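Functional macrophage inflammatory protein 1-alpha homolog (Human herpesvirus 8, PDB 1ZXT) acts as a viral CC-type chemokine that binds CCR chemokine receptors, probably letting the virus engage the signalling system of host leukocytes. Local coordinates at residues P38-L43 against N57-L62. Numbering follows the deposited sequence.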
loop_
_atom_site.group_PDB
_atom_site.type_symbol
_atom_site.label_atom_id
_atom_site.label_comp_id
_atom_site.label_asym_id
_atom_site.label_seq_id
_atom_site.Cartn_x
_atom_site.Cartn_y
_atom_site.Cartn_z
ATOM N N PRO A 38 8.039 -6.945 -0.141
ATOM C CA PRO A 38 7.515 -5.766 0.550
ATOM C C PRO A 38 6.535 -4.954 -0.304
ATOM O O PRO A 38 6.761 -4.755 -1.500
ATOM C CB PRO A 38 8.799 -4.971 0.804
ATOM C CG PRO A 38 9.803 -6.026 0.955
ATOM C CD PRO A 38 9.494 -6.886 -0.221
ATOM N N GLY A 39 5.441 -4.587 0.313
ATOM C CA GLY A 39 4.363 -3.867 -0.335
ATOM C C GLY A 39 3.912 -2.700 0.452
ATOM O O GLY A 39 4.168 -2.584 1.644
ATOM N N VAL A 40 3.150 -1.876 -0.211
ATOM C CA VAL A 40 2.358 -0.784 0.436
ATOM C C VAL A 40 0.968 -0.853 -0.100
ATOM O O VAL A 40 0.775 -1.222 -1.272
ATOM C CB VAL A 40 2.979 0.636 0.308
ATOM C CG1 VAL A 40 4.364 0.705 0.931
ATOM C CG2 VAL A 40 2.994 1.160 -1.103
ATOM N N ILE A 41 0.010 -0.481 0.731
ATOM C CA ILE A 41 -1.352 -0.204 0.278
ATOM C C ILE A 41 -1.551 1.261 0.074
ATOM O O ILE A 41 -1.352 2.027 0.967
ATOM C CB ILE A 41 -2.381 -0.768 1.263
ATOM C CG1 ILE A 41 -2.129 -2.252 1.503
ATOM C CG2 ILE A 41 -3.869 -0.489 0.881
ATOM C CD1 ILE A 41 -2.068 -3.089 0.244
ATOM N N LEU A 42 -1.986 1.638 -1.126
ATOM C CA LEU A 42 -2.554 2.956 -1.363
ATOM C C LEU A 42 -4.040 2.853 -1.199
ATOM O O LEU A 42 -4.715 2.248 -1.993
ATOM C CB LEU A 42 -2.233 3.481 -2.745
ATOM C CG LEU A 42 -0.740 3.463 -3.071
ATOM C CD1 LEU A 42 -0.545 3.812 -4.527
ATOM C CD2 LEU A 42 0.124 4.323 -2.161
ATOM N N LEU A 43 -4.550 3.462 -0.147
ATOM C CA LEU A 43 -5.966 3.299 0.201
ATOM C C LEU A 43 -6.769 4.427 -0.378
ATOM O O LEU A 43 -6.485 5.644 -0.241
ATOM C CB LEU A 43 -6.150 3.235 1.731
ATOM C CG LEU A 43 -7.607 3.029 2.199
ATOM C CD1 LEU A 43 -7.959 1.599 1.998
ATOM C CD2 LEU A 43 -7.799 3.529 3.638
ATOM N N ASN A 57 10.064 4.196 -7.807
ATOM C CA ASN A 57 10.107 5.605 -7.481
ATOM C C ASN A 57 8.737 6.307 -7.521
ATOM O O ASN A 57 8.415 7.139 -6.656
ATOM C CB ASN A 57 11.119 6.327 -8.377
ATOM C CG ASN A 57 11.240 7.766 -8.027
ATOM O OD1 ASN A 57 11.402 8.126 -6.849
ATOM N ND2 ASN A 57 11.125 8.619 -9.031
ATOM N N TRP A 58 7.922 6.003 -8.522
ATOM C CA TRP A 58 6.618 6.659 -8.561
ATOM C C TRP A 58 5.733 6.326 -7.317
ATOM O O TRP A 58 4.966 7.132 -6.830
ATOM C CB TRP A 58 5.884 6.419 -9.882
ATOM C CG TRP A 58 5.401 5.061 -10.137
ATOM C CD1 TRP A 58 6.002 4.099 -10.912
ATOM C CD2 TRP A 58 4.194 4.444 -9.609
ATOM N NE1 TRP A 58 5.241 2.945 -10.914
ATOM C CE2 TRP A 58 4.129 3.132 -10.135
ATOM C CE3 TRP A 58 3.168 4.876 -8.779
ATOM C CZ2 TRP A 58 3.062 2.282 -9.881
ATOM C CZ3 TRP A 58 2.129 4.038 -8.507
ATOM C CH2 TRP A 58 2.084 2.726 -9.046
ATOM N N VAL A 59 5.864 5.143 -6.800
ATOM C CA VAL A 59 5.121 4.763 -5.580
ATOM C C VAL A 59 5.642 5.520 -4.331
ATOM O O VAL A 59 4.855 5.977 -3.503
ATOM C CB VAL A 59 5.221 3.246 -5.287
ATOM C CG1 VAL A 59 4.492 2.834 -3.997
ATOM C CG2 VAL A 59 4.652 2.391 -6.399
ATOM N N ARG A 60 6.960 5.641 -4.207
ATOM C CA ARG A 60 7.520 6.416 -3.126
ATOM C C ARG A 60 7.066 7.850 -3.194
ATOM O O ARG A 60 6.940 8.527 -2.175
ATOM C CB ARG A 60 9.042 6.383 -3.180
ATOM C CG ARG A 60 9.627 5.071 -2.792
ATOM C CD ARG A 60 11.143 5.121 -2.740
ATOM N NE ARG A 60 11.689 3.981 -3.467
ATOM C CZ ARG A 60 12.317 4.042 -4.641
ATOM N NH1 ARG A 60 12.562 5.198 -5.267
ATOM N NH2 ARG A 60 12.753 2.916 -5.180
ATOM N N GLN A 61 6.891 8.377 -4.399
ATOM C CA GLN A 61 6.529 9.784 -4.525
ATOM C C GLN A 61 5.110 9.996 -4.107
ATOM O O GLN A 61 4.807 10.995 -3.481
ATOM C CB GLN A 61 6.730 10.266 -5.944
ATOM C CG GLN A 61 8.172 10.289 -6.347
ATOM C CD GLN A 61 8.319 10.790 -7.794
ATOM O OE1 GLN A 61 8.086 11.987 -8.081
ATOM N NE2 GLN A 61 8.679 9.867 -8.714
ATOM N N LEU A 62 4.220 9.060 -4.441
ATOM C CA LEU A 62 2.834 9.130 -3.942
ATOM C C LEU A 62 2.787 8.978 -2.442
ATOM O O LEU A 62 2.031 9.665 -1.763
ATOM C CB LEU A 62 1.957 8.079 -4.578
ATOM C CG LEU A 62 1.575 8.258 -6.040
ATOM C CD1 LEU A 62 0.873 7.023 -6.484
ATOM C CD2 LEU A 62 0.730 9.532 -6.287
#
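Val40 and Val59 meet tip to tip where the middle strand of the sheet faces the C-terminal helix, with Val40 CG2 3.7 Å from Val59 CG1. With CG1 anti to the backbone N (chi1 178°), Val59 turns that methyl toward Val40. Both valines are buried, and this is the tight end of the contact: Val40 also leans on Trp28 of strand 25-30, Val59 on Ala52 of strand 49-52. One helical turn on, Leu42 and Leu62 form the second pair. Their side chains cross at about a right angle and touch through one methyl each, Leu42 CD1 to Leu62 CD1 at 4.0 Å. The contact belongs to the core of the chemokine fold, a three-stranded antiparallel Greek-key sheet with the C-terminal helix laid over one face. Strand 40-44 runs down the middle of that sheet, so alternate residues Val40 and Leu42 point at the helix while Ile41 turns to the other face, against Cys12. Everything that passes between strand and helix here is apolar. The leucine pair is the looser one, its methyls slightly farther apart than those of the valines, and Leu62 is partly exposed whereas Leu42 and both valines are buried. Leu62 also rests on Val22, and its CD1 lies at the edge of the Trp58 ring, in its plane. One face of that indole carries Val59 CG2, 3.5 Å above the plane and offset toward the rim. On the solvent side of the helix, the exposed Arg60 points away from the strand.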